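Local coordinates for protein carbohydrate kinase, FGGY (Rhodospirillum rubrum, PDB 3IFR) that probably phosphorylates D-xylulose at the expense of ATP, as a xylulokinase of the FGGY family of carbohydrate kinases, at residues E381-A384 with L385-H389; D457-A460 with L461-T464; P472-A475 with E476-R480; Q54-D57 with N58-V62; A441-V444 with A445-G449. One frame throughout, in Å; residues are numbered along the deposited sequence.

Interaction 1: E381-A384 with L385-H389; sequences EAVA and LAFRH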
# COMPACT_ATOMS: atom_id res chain seq x y z
N GLU A 381 20.32 9.54 4.48
CA GLU A 381 19.80 10.84 4.81
C GLU A 381 18.87 11.31 3.71
O GLU A 381 17.80 11.88 3.99
CB GLU A 381 20.94 11.81 5.01
CG GLU A 381 21.75 11.51 6.27
CD GLU A 381 22.90 12.45 6.47
OE1 GLU A 381 23.28 13.11 5.46
OE2 GLU A 381 23.39 12.56 7.63
N ALA A 382 19.27 11.09 2.46
CA ALA A 382 18.41 11.44 1.34
C ALA A 382 17.03 10.74 1.44
O ALA A 382 15.98 11.37 1.24
CB ALA A 382 19.10 11.18 -0.03
N VAL A 383 17.01 9.46 1.74
CA VAL A 383 15.72 8.78 1.82
C VAL A 383 14.89 9.43 2.90
O VAL A 383 13.71 9.70 2.67
CB VAL A 383 15.86 7.25 2.03
CG1 VAL A 383 14.56 6.63 2.56
CG2 VAL A 383 16.25 6.62 0.74
N ALA A 384 15.50 9.69 4.05
CA ALA A 384 14.82 10.39 5.16
C ALA A 384 14.24 11.70 4.67
O ALA A 384 13.08 12.02 4.94
CB ALA A 384 15.79 10.69 6.28
N LEU A 385 15.07 12.45 3.97
CA LEU A 385 14.69 13.74 3.45
C LEU A 385 13.49 13.71 2.53
O LEU A 385 12.66 14.63 2.54
CB LEU A 385 15.87 14.32 2.69
CG LEU A 385 16.63 15.48 3.29
CD1 LEU A 385 16.31 15.71 4.76
CD2 LEU A 385 18.09 15.19 3.03
N ALA A 386 13.41 12.67 1.71
CA ALA A 386 12.26 12.51 0.83
C ALA A 386 11.02 12.21 1.66
O ALA A 386 9.92 12.64 1.31
CB ALA A 386 12.47 11.40 -0.18
N PHE A 387 11.20 11.46 2.73
CA PHE A 387 10.11 11.21 3.65
C PHE A 387 9.65 12.53 4.28
O PHE A 387 8.47 12.80 4.39
CB PHE A 387 10.50 10.18 4.72
CG PHE A 387 10.11 8.78 4.37
CD1 PHE A 387 8.80 8.46 4.15
CD2 PHE A 387 11.08 7.78 4.25
CE1 PHE A 387 8.42 7.18 3.83
CE2 PHE A 387 10.70 6.48 3.93
CZ PHE A 387 9.36 6.19 3.72
N ARG A 388 10.60 13.35 4.69
CA ARG A 388 10.28 14.66 5.24
C ARG A 388 9.41 15.49 4.29
O ARG A 388 8.41 16.12 4.72
CB ARG A 388 11.54 15.42 5.60
CG ARG A 388 11.29 16.88 6.03
CD ARG A 388 12.41 17.41 6.90
NE ARG A 388 12.43 18.88 6.99
CZ ARG A 388 13.32 19.58 7.70
NH1 ARG A 388 14.27 18.97 8.38
NH2 ARG A 388 13.27 20.91 7.71
N HIS A 389 9.80 15.49 3.01
CA HIS A 389 9.13 16.24 1.96
C HIS A 389 7.63 15.86 1.85
O HIS A 389 6.75 16.74 1.94
CB HIS A 389 9.89 16.12 0.63
CG HIS A 389 9.27 16.87 -0.50
ND1 HIS A 389 9.37 16.46 -1.82
CD2 HIS A 389 8.52 18.00 -0.53
CE1 HIS A 389 8.72 17.30 -2.59
NE2 HIS A 389 8.20 18.25 -1.83

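Interaction 2: D457-A460 with L461-T464; sequences DVTA and LVRT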
# COMPACT_ATOMS: atom_id res chain seq x y z
N ASP A 457 -7.15 -0.68 19.38
CA ASP A 457 -6.65 -1.84 20.03
C ASP A 457 -5.87 -2.81 19.19
O ASP A 457 -5.25 -3.71 19.70
CB ASP A 457 -7.77 -2.46 20.81
CG ASP A 457 -8.04 -1.72 22.03
OD1 ASP A 457 -7.11 -1.63 22.81
OD2 ASP A 457 -9.14 -1.19 22.20
N VAL A 458 -5.87 -2.59 17.89
CA VAL A 458 -5.21 -3.43 16.95
C VAL A 458 -3.78 -3.71 17.36
O VAL A 458 -3.23 -4.72 17.04
CB VAL A 458 -5.21 -2.79 15.58
CG1 VAL A 458 -4.36 -1.58 15.55
CG2 VAL A 458 -4.77 -3.73 14.58
N THR A 459 -3.17 -2.78 18.03
CA THR A 459 -1.75 -2.82 18.18
C THR A 459 -1.22 -3.86 19.16
O THR A 459 -0.04 -4.10 19.19
CB THR A 459 -1.21 -1.45 18.47
OG1 THR A 459 -0.20 -1.14 17.50
CG2 THR A 459 -0.65 -1.41 19.83
N ALA A 460 -2.13 -4.47 19.89
CA ALA A 460 -1.90 -5.64 20.70
C ALA A 460 -1.49 -6.80 19.86
O ALA A 460 -1.07 -7.78 20.38
CB ALA A 460 -3.12 -6.00 21.46
N LEU A 461 -1.62 -6.67 18.56
CA LEU A 461 -1.32 -7.75 17.66
C LEU A 461 -0.05 -7.50 16.95
O LEU A 461 0.38 -8.31 16.20
CB LEU A 461 -2.39 -7.87 16.61
CG LEU A 461 -3.36 -9.01 16.61
CD1 LEU A 461 -3.29 -9.82 17.83
CD2 LEU A 461 -4.67 -8.49 16.38
N VAL A 462 0.54 -6.35 17.17
CA VAL A 462 1.82 -6.12 16.58
C VAL A 462 2.92 -5.86 17.58
O VAL A 462 2.69 -5.60 18.73
CB VAL A 462 1.81 -5.07 15.49
CG1 VAL A 462 0.73 -5.33 14.54
CG2 VAL A 462 1.70 -3.74 16.07
N ARG A 463 4.13 -5.96 17.08
CA ARG A 463 5.35 -5.90 17.82
C ARG A 463 5.84 -4.46 17.87
O ARG A 463 6.77 -4.11 17.19
CB ARG A 463 6.32 -6.77 17.06
CG ARG A 463 7.56 -7.25 17.71
CD ARG A 463 8.09 -8.48 16.93
NE ARG A 463 7.12 -9.56 16.96
CZ ARG A 463 7.17 -10.60 17.80
NH1 ARG A 463 8.17 -10.73 18.64
NH2 ARG A 463 6.23 -11.52 17.77
N THR A 464 5.20 -3.64 18.68
CA THR A 464 5.62 -2.29 18.90
C THR A 464 6.96 -2.27 19.60
O THR A 464 7.22 -3.03 20.49
CB THR A 464 4.61 -1.57 19.73
OG1 THR A 464 4.95 -0.19 19.82
CG2 THR A 464 4.61 -2.13 21.05

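Interaction 3: P472-A475 with E476-R480; sequences PAKA and EVYDR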
# COMPACT_ATOMS: atom_id res chain seq x y z
N PRO A 472 17.60 17.44 19.24
CA PRO A 472 17.19 18.74 18.73
C PRO A 472 18.36 19.52 18.21
O PRO A 472 18.15 20.41 17.41
CB PRO A 472 16.60 19.42 19.97
CG PRO A 472 16.13 18.26 20.80
CD PRO A 472 17.29 17.32 20.67
N ALA A 473 19.57 19.19 18.60
CA ALA A 473 20.76 19.86 18.13
C ALA A 473 21.09 19.55 16.68
O ALA A 473 21.86 20.25 16.09
CB ALA A 473 21.92 19.54 19.00
N LYS A 474 20.48 18.51 16.14
CA LYS A 474 20.59 18.08 14.77
C LYS A 474 19.59 18.75 13.87
O LYS A 474 19.66 18.61 12.70
CB LYS A 474 20.32 16.60 14.72
CG LYS A 474 21.43 15.74 14.40
CD LYS A 474 22.62 16.01 15.18
CE LYS A 474 23.47 14.82 15.17
NZ LYS A 474 24.82 15.16 15.47
N ALA A 475 18.63 19.47 14.41
CA ALA A 475 17.62 20.07 13.58
C ALA A 475 18.20 21.08 12.60
O ALA A 475 17.71 21.22 11.53
CB ALA A 475 16.60 20.68 14.38
N GLU A 476 19.26 21.75 12.99
CA GLU A 476 19.83 22.81 12.21
C GLU A 476 20.67 22.32 11.02
O GLU A 476 20.60 22.86 10.00
CB GLU A 476 20.62 23.71 13.12
CG GLU A 476 20.99 25.02 12.57
CD GLU A 476 21.88 25.81 13.50
OE1 GLU A 476 21.36 26.75 14.11
OE2 GLU A 476 23.08 25.47 13.64
N VAL A 477 21.44 21.28 11.17
CA VAL A 477 22.06 20.63 10.05
C VAL A 477 21.06 19.92 9.13
O VAL A 477 21.12 20.08 7.96
CB VAL A 477 23.16 19.70 10.50
CG1 VAL A 477 22.70 18.82 11.54
CG2 VAL A 477 23.59 18.90 9.41
N TYR A 478 20.13 19.16 9.64
CA TYR A 478 19.21 18.50 8.72
C TYR A 478 18.25 19.48 8.00
O TYR A 478 17.87 19.23 6.85
CB TYR A 478 18.47 17.32 9.36
CG TYR A 478 19.36 16.10 9.46
CD1 TYR A 478 20.02 15.63 8.35
CD2 TYR A 478 19.53 15.43 10.67
CE1 TYR A 478 20.86 14.52 8.43
CE2 TYR A 478 20.34 14.33 10.75
CZ TYR A 478 21.01 13.88 9.63
OH TYR A 478 21.82 12.76 9.68
N ASP A 479 17.92 20.59 8.66
CA ASP A 479 17.18 21.66 8.02
C ASP A 479 17.91 22.21 6.80
O ASP A 479 17.30 22.38 5.72
CB ASP A 479 16.90 22.79 9.00
CG ASP A 479 15.63 22.57 9.82
OD1 ASP A 479 14.75 21.81 9.36
OD2 ASP A 479 15.51 23.15 10.91
N ARG A 480 19.20 22.51 6.97
CA ARG A 480 20.04 22.98 5.88
C ARG A 480 20.21 21.88 4.83
O ARG A 480 20.21 22.17 3.63
CB ARG A 480 21.42 23.40 6.37
CG ARG A 480 21.46 24.75 7.11
CD ARG A 480 22.90 25.19 7.50
NE ARG A 480 23.20 25.01 8.93
CZ ARG A 480 24.13 24.17 9.39
NH1 ARG A 480 24.32 24.05 10.71
NH2 ARG A 480 24.86 23.45 8.55

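Interaction 4: Q54-D57 with N58-V62; sequences QWWD and NARAV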
# COMPACT_ATOMS: atom_id res chain seq x y z
N GLN A 54 -6.18 -19.15 -8.99
CA GLN A 54 -5.17 -19.45 -7.98
C GLN A 54 -5.42 -18.69 -6.63
O GLN A 54 -5.23 -19.27 -5.53
CB GLN A 54 -3.78 -19.18 -8.53
CG GLN A 54 -2.65 -19.86 -7.76
CD GLN A 54 -1.33 -19.27 -8.13
OE1 GLN A 54 -1.26 -18.09 -8.47
NE2 GLN A 54 -0.27 -20.07 -8.12
N TRP A 55 -5.86 -17.43 -6.70
CA TRP A 55 -6.24 -16.74 -5.46
C TRP A 55 -7.25 -17.65 -4.71
O TRP A 55 -7.09 -17.93 -3.53
CB TRP A 55 -6.85 -15.35 -5.67
CG TRP A 55 -6.03 -14.35 -6.44
CD1 TRP A 55 -4.67 -14.27 -6.53
CD2 TRP A 55 -6.55 -13.25 -7.22
NE1 TRP A 55 -4.31 -13.22 -7.35
CE2 TRP A 55 -5.45 -12.57 -7.76
CE3 TRP A 55 -7.84 -12.79 -7.50
CZ2 TRP A 55 -5.60 -11.44 -8.56
CZ3 TRP A 55 -7.99 -11.69 -8.29
CH2 TRP A 55 -6.88 -11.01 -8.81
N TRP A 56 -8.26 -18.12 -5.42
CA TRP A 56 -9.37 -18.83 -4.80
C TRP A 56 -8.92 -20.16 -4.26
O TRP A 56 -9.30 -20.57 -3.17
CB TRP A 56 -10.51 -19.04 -5.80
CG TRP A 56 -11.63 -19.83 -5.24
CD1 TRP A 56 -12.09 -21.02 -5.71
CD2 TRP A 56 -12.39 -19.54 -4.05
NE1 TRP A 56 -13.12 -21.47 -4.92
CE2 TRP A 56 -13.33 -20.59 -3.90
CE3 TRP A 56 -12.39 -18.50 -3.11
CZ2 TRP A 56 -14.27 -20.62 -2.86
CZ3 TRP A 56 -13.34 -18.54 -2.07
CH2 TRP A 56 -14.27 -19.60 -1.96
N ASP A 57 -8.10 -20.84 -5.04
CA ASP A 57 -7.50 -22.07 -4.57
C ASP A 57 -6.57 -21.87 -3.40
O ASP A 57 -6.63 -22.61 -2.43
CB ASP A 57 -6.76 -22.78 -5.68
CG ASP A 57 -7.19 -24.19 -5.78
OD1 ASP A 57 -6.38 -25.07 -5.41
OD2 ASP A 57 -8.39 -24.38 -6.16
N ASN A 58 -5.69 -20.87 -3.50
CA ASN A 58 -4.90 -20.43 -2.33
C ASN A 58 -5.82 -20.16 -1.14
O ASN A 58 -5.61 -20.70 -0.05
CB ASN A 58 -4.07 -19.19 -2.65
CG ASN A 58 -2.75 -19.49 -3.37
OD1 ASN A 58 -1.95 -18.56 -3.57
ND2 ASN A 58 -2.51 -20.72 -3.77
N ALA A 59 -6.89 -19.38 -1.34
CA ALA A 59 -7.75 -19.02 -0.19
C ALA A 59 -8.41 -20.24 0.49
O ALA A 59 -8.46 -20.31 1.69
CB ALA A 59 -8.80 -17.98 -0.59
N ARG A 60 -8.96 -21.15 -0.29
CA ARG A 60 -9.50 -22.39 0.24
C ARG A 60 -8.49 -23.13 1.04
O ARG A 60 -8.80 -23.58 2.11
CB ARG A 60 -9.91 -23.30 -0.93
CG ARG A 60 -11.22 -22.88 -1.58
CD ARG A 60 -11.44 -23.68 -2.79
NE ARG A 60 -11.80 -25.05 -2.41
CZ ARG A 60 -11.60 -26.12 -3.19
NH1 ARG A 60 -11.04 -25.99 -4.38
NH2 ARG A 60 -11.96 -27.32 -2.74
N ALA A 61 -7.27 -23.27 0.52
CA ALA A 61 -6.22 -24.06 1.20
C ALA A 61 -5.83 -23.51 2.58
O ALA A 61 -5.67 -24.25 3.57
CB ALA A 61 -4.98 -24.14 0.33
N VAL A 62 -5.64 -22.21 2.60
CA VAL A 62 -5.14 -21.48 3.75
C VAL A 62 -6.23 -21.36 4.84
O VAL A 62 -5.95 -21.47 6.01
CB VAL A 62 -4.73 -20.11 3.21
CG1 VAL A 62 -5.52 -18.99 3.84
CG2 VAL A 62 -3.24 -19.92 3.19

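Interaction 5: A441-V444 with A445-G449; sequences AAWV and AAIGG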
# COMPACT_ATOMS: atom_id res chain seq x y z
N ALA A 441 -6.97 -6.70 8.54
CA ALA A 441 -8.25 -7.31 8.15
C ALA A 441 -8.98 -8.06 9.28
O ALA A 441 -10.18 -7.87 9.45
CB ALA A 441 -8.12 -8.18 6.87
N ALA A 442 -8.27 -8.89 10.05
CA ALA A 442 -8.91 -9.49 11.22
C ALA A 442 -9.54 -8.39 12.07
O ALA A 442 -10.64 -8.56 12.59
CB ALA A 442 -7.92 -10.25 12.04
N TRP A 443 -8.84 -7.26 12.19
CA TRP A 443 -9.32 -6.20 13.07
C TRP A 443 -10.66 -5.64 12.65
O TRP A 443 -11.47 -5.23 13.48
CB TRP A 443 -8.28 -5.08 13.26
CG TRP A 443 -8.41 -4.52 14.62
CD1 TRP A 443 -8.86 -3.25 14.97
CD2 TRP A 443 -8.19 -5.22 15.84
NE1 TRP A 443 -8.89 -3.13 16.35
CE2 TRP A 443 -8.48 -4.32 16.90
CE3 TRP A 443 -7.76 -6.51 16.15
CZ2 TRP A 443 -8.34 -4.68 18.23
CZ3 TRP A 443 -7.62 -6.87 17.47
CH2 TRP A 443 -7.90 -5.95 18.50
N VAL A 444 -10.92 -5.60 11.36
CA VAL A 444 -12.18 -5.08 10.90
C VAL A 444 -13.31 -5.95 11.39
O VAL A 444 -14.40 -5.46 11.76
CB VAL A 444 -12.23 -4.97 9.40
CG1 VAL A 444 -13.63 -4.71 8.96
CG2 VAL A 444 -11.28 -3.90 8.90
N ALA A 445 -13.08 -7.24 11.39
CA ALA A 445 -14.12 -8.17 11.77
C ALA A 445 -14.18 -8.21 13.29
O ALA A 445 -15.21 -8.53 13.86
CB ALA A 445 -13.84 -9.55 11.20
N ALA A 446 -13.05 -7.90 13.92
CA ALA A 446 -12.99 -7.91 15.38
C ALA A 446 -13.93 -6.83 15.94
O ALA A 446 -14.73 -7.07 16.83
CB ALA A 446 -11.59 -7.67 15.84
N ILE A 447 -13.83 -5.64 15.37
CA ILE A 447 -14.61 -4.53 15.82
C ILE A 447 -16.06 -4.68 15.40
O ILE A 447 -16.93 -4.09 15.99
CB ILE A 447 -13.98 -3.24 15.31
CG1 ILE A 447 -12.82 -2.90 16.24
CG2 ILE A 447 -14.99 -2.10 15.28
CD1 ILE A 447 -11.78 -2.11 15.56
N GLY A 448 -16.33 -5.52 14.41
CA GLY A 448 -17.71 -5.73 14.01
C GLY A 448 -18.44 -6.74 14.88
O GLY A 448 -19.67 -6.72 14.95
N GLY A 449 -17.71 -7.64 15.52
CA GLY A 449 -18.34 -8.64 16.38
C GLY A 449 -18.43 -8.29 17.87
O GLY A 449 -18.61 -9.17 18.72

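Interaction 1: E381-A384 with L385-H389
Val383 and Phe387 stand side by side on one flank of the helix, pointing the same way, with the aromatic ring meeting the valine along its CD2-CE2 side. Methyl CG1 of Val383 lies 4.0 Å from CD2 of Phe387 and about as close to CE2. The first torsion of Val383 (161°) explains this approach: it sets CG1 roughly anti to the backbone N. Beyond the helix, the ring of Phe387 also meets the ring of Phe265, their planes inclined at about 50°. The motif is a regular alpha-helical i to i+4 turn, part of helix 372-397 in the C-terminal FGGY domain of an actin-like ATPase fold. Four successive i to i+4 backbone bonds show it. Leu385 N reaches Glu381 O at 2.8 Å, and Ala386 N reaches Ala382 O at 2.9 Å. Phe387 N then takes Val383 O at 3.1 Å, and Arg388 N takes Ala384 O at 2.8 Å.

Two polar chains leave this mostly buried turn for partners beyond it. Carboxylate oxygen OE2 of Glu381 is gripped by Tyr478, Arg377 and the backbone N of Gly337, which would probably stabilise its negative charge. The guanidinium of Arg388, carried out on an extended chain, pairs with Asp479 and makes a cation-pi contact with Tyr482. Helix 414-424 meets Val383 through Trp416 and Phe387 through Met420. On Leu385, the branch that curls back over its own helix is CD2, which comes to 3.5 Å from Glu381 O.

Interaction 2: D457-A460 with L461-T464
Thr459 and Val462 carry the side-chain contact: OG1 of Thr459 touches CG2 of Val462 at 3.5 Å, the two side chains crossing at about a right angle. With CG1 of Val462 anti to the carbonyl carbon (chi1 -49°), CG2 falls between the backbone N and that carbon, facing Thr459. Beneath this pair run two backbone bonds of the i to i+3 kind that marks a 3-10 turn. Leu461 N donates to Val458 O at 3.0 Å. Val462 N donates to Thr459 O at 3.1 Å, but from above the carbonyl plane (72° out of it) and not on a lone pair. CB of Leu461 also rests 3.3 Å from Val458 O.

Further out, the carboxylate of Asp457 accepts a bond from Gly454 N, linking the segment to the loop before it. After the turn, Arg463 centres an inverse gamma turn, with a weak bond from Thr464 N to Val462 O. Val458 and Leu461 both lean on Trp443 of helix 437-448, while Arg463 pairs by its backbone with Ala432 of strand 428-432; the turn thus leads the chain from that helix into strand 463-468, an outermost strand of the C-terminal domain sheet.

Interaction 3: P472-A475 with E476-R480
Ala475 meets Asp479 one helical turn further on, chiefly through its carbonyl: Asp479 N donates to Ala475 O at 2.9 Å, and CB of Asp479 comes to 3.1 Å from that oxygen. The carboxylate oxygen OD2 of Asp479 stands 3.0 Å from Ala475 O; both are acceptors, so the approach is probably unfavourable, while OD1 of Asp479 has its mate in Arg388.

Lys474 has Tyr478 as its partner, the two side chains lying side by side and pointing the same way. The aliphatic root of the lysine does the touching: its CG sits 4.1 Å from CE2 of the tyrosine ring. A bend at chi2 of Lys474 (49°) then turns the rest of its chain away. Its carbonyl is used as well, for Tyr478 N donates to Lys474 O at 3.1 Å with an almost straight N-H...O angle of 173°. Methyl CG1 of Val477 comes to 3.3 Å from Lys474 O.

These bonds belong to the opening of helix 475-496, the last helix of the chain, which follows strand 463-468 and packs on helices 372-397 and 414-424. The hydroxyl of Tyr478 bonds with Glu381 and Arg377, and its ring packs on Ile419 and Val423. A phenylalanine in its place would probably leave those two charged groups each short of one polar partner. On the surface, NH1 of Arg480 forms a salt bridge with OE2 of Glu476 at 3.5 Å, its hydrogen bond weak, the oxygen lying in the guanidinium plane at its edge.

Interaction 4: Q54-D57 with N58-V62
Arg60 lays its aliphatic chain over one face of the Trp56 indole. This is a CH-pi contact: CD of Arg60 lies 3.9 Å from the centroid of the five-membered ring, 29° off the ring normal, and its nearest ring atom is NE1 of Trp56 at 3.5 Å. The indole leans forward along the helix to it, CG of Trp56 lying anti to the backbone N (chi1 176°). Replacing Trp56 with an alanine would probably strip the arginine methylenes of the surface they rest on and set that chain freer to turn.

Charge pairing comes next. NH1 of Arg60 forms a long salt bridge with OD2 of Asp57 at 3.6 Å, the carboxylate and guanidinium planes standing nearly perpendicular, at 86°. NE of the same arginine donates to the carbonyl of Leu230, giving the guanidinium a second partner.

The backbone bonds are those of an alpha helix. Asn58 N to Gln54 O and Ala59 N to Trp55 O are both short at 2.6 Å, followed by Arg60 N to Trp56 O at 3.0 Å and Ala61 N to Asp57 O at 3.1 Å. The helix, 52-70, lies between strand 29-37 and strand 77-84 in the chain, after the short strand 49-50, and covers the sheet of the N-terminal domain, whose strand order 3-2-1-4 is that of the ribonuclease H-like core of actin-type ATPases.

Apolar contacts complete the account. CB of Ala59 lies 4.4 Å from CE3 of Trp56 and also packs on Leu12 of strand 8-14, while the indole of Trp56 meets Leu170 and Leu171 of helix 163-172.

Interaction 5: A441-V444 with A445-G449
Trp443 and Ile447 are brought together by their first torsions: chi1 of Trp443 is -148°, well short of fully anti, and swings the indole along the helix toward its later turn, while chi1 of Ile447 (-81°) places CG1 anti to the carbonyl carbon and sends the chain back to meet it. The two side chains cross at a slant, with CG1 of Ile447 at 3.9 Å from NE1 of Trp443. The terminal methyl CD1 of Ile447 is modelled implausibly close to the five-membered ring, so its exact place is doubtful. Ala446 meets the indole from above one face: its CB stands 4.0 Å from CE3 of Trp443, offset toward the rim of the ring. The polar atom of the indole is provided for, since NE1 donates to the carbonyl of Gly454.

Backbone bonds hold the turns beneath. Ala446 N donates to Ala442 O at 2.8 Å, and the same oxygen takes a second, weak bond from Ala445 N. Ile447 N reaches Trp443 O at 3.1 Å, with a straighter N-H...O angle of 163°. Gly448 N to Val444 O is weak at 3.3 Å.

Away from the tryptophan, Ala441, Ala442, Val444 and Ala445 turn small side chains to the sheet of the N-terminal domain, touching Val9, Cys81 and Tyr240. Helix 437-448, contributed by the C-terminal domain yet packed against strands 8-14, 77-84 and 238-244, thus lies at the junction of the two domains, consistent with the two-lobed fold of actin-like ATPases.

All five contacts are local turns that close no long loop; they follow in series, neither nesting nor crossing. From the N terminus, interaction 4 comes first, on a helix of the N-terminal domain. Interaction 1 follows on helix 372-397, about 39 Å away between centres and on the other side of the chain's centre. Interaction 5 returns to the interdomain junction, its nearest atoms about 12 Å from interaction 4. Interaction 2 then packs on it, CD2 of Leu461 lying 3.5 Å from CZ3 of Trp443. Interaction 3, last, starts the final helix and joins it to interaction 1 through Arg388-Asp479 and Glu381-Tyr478.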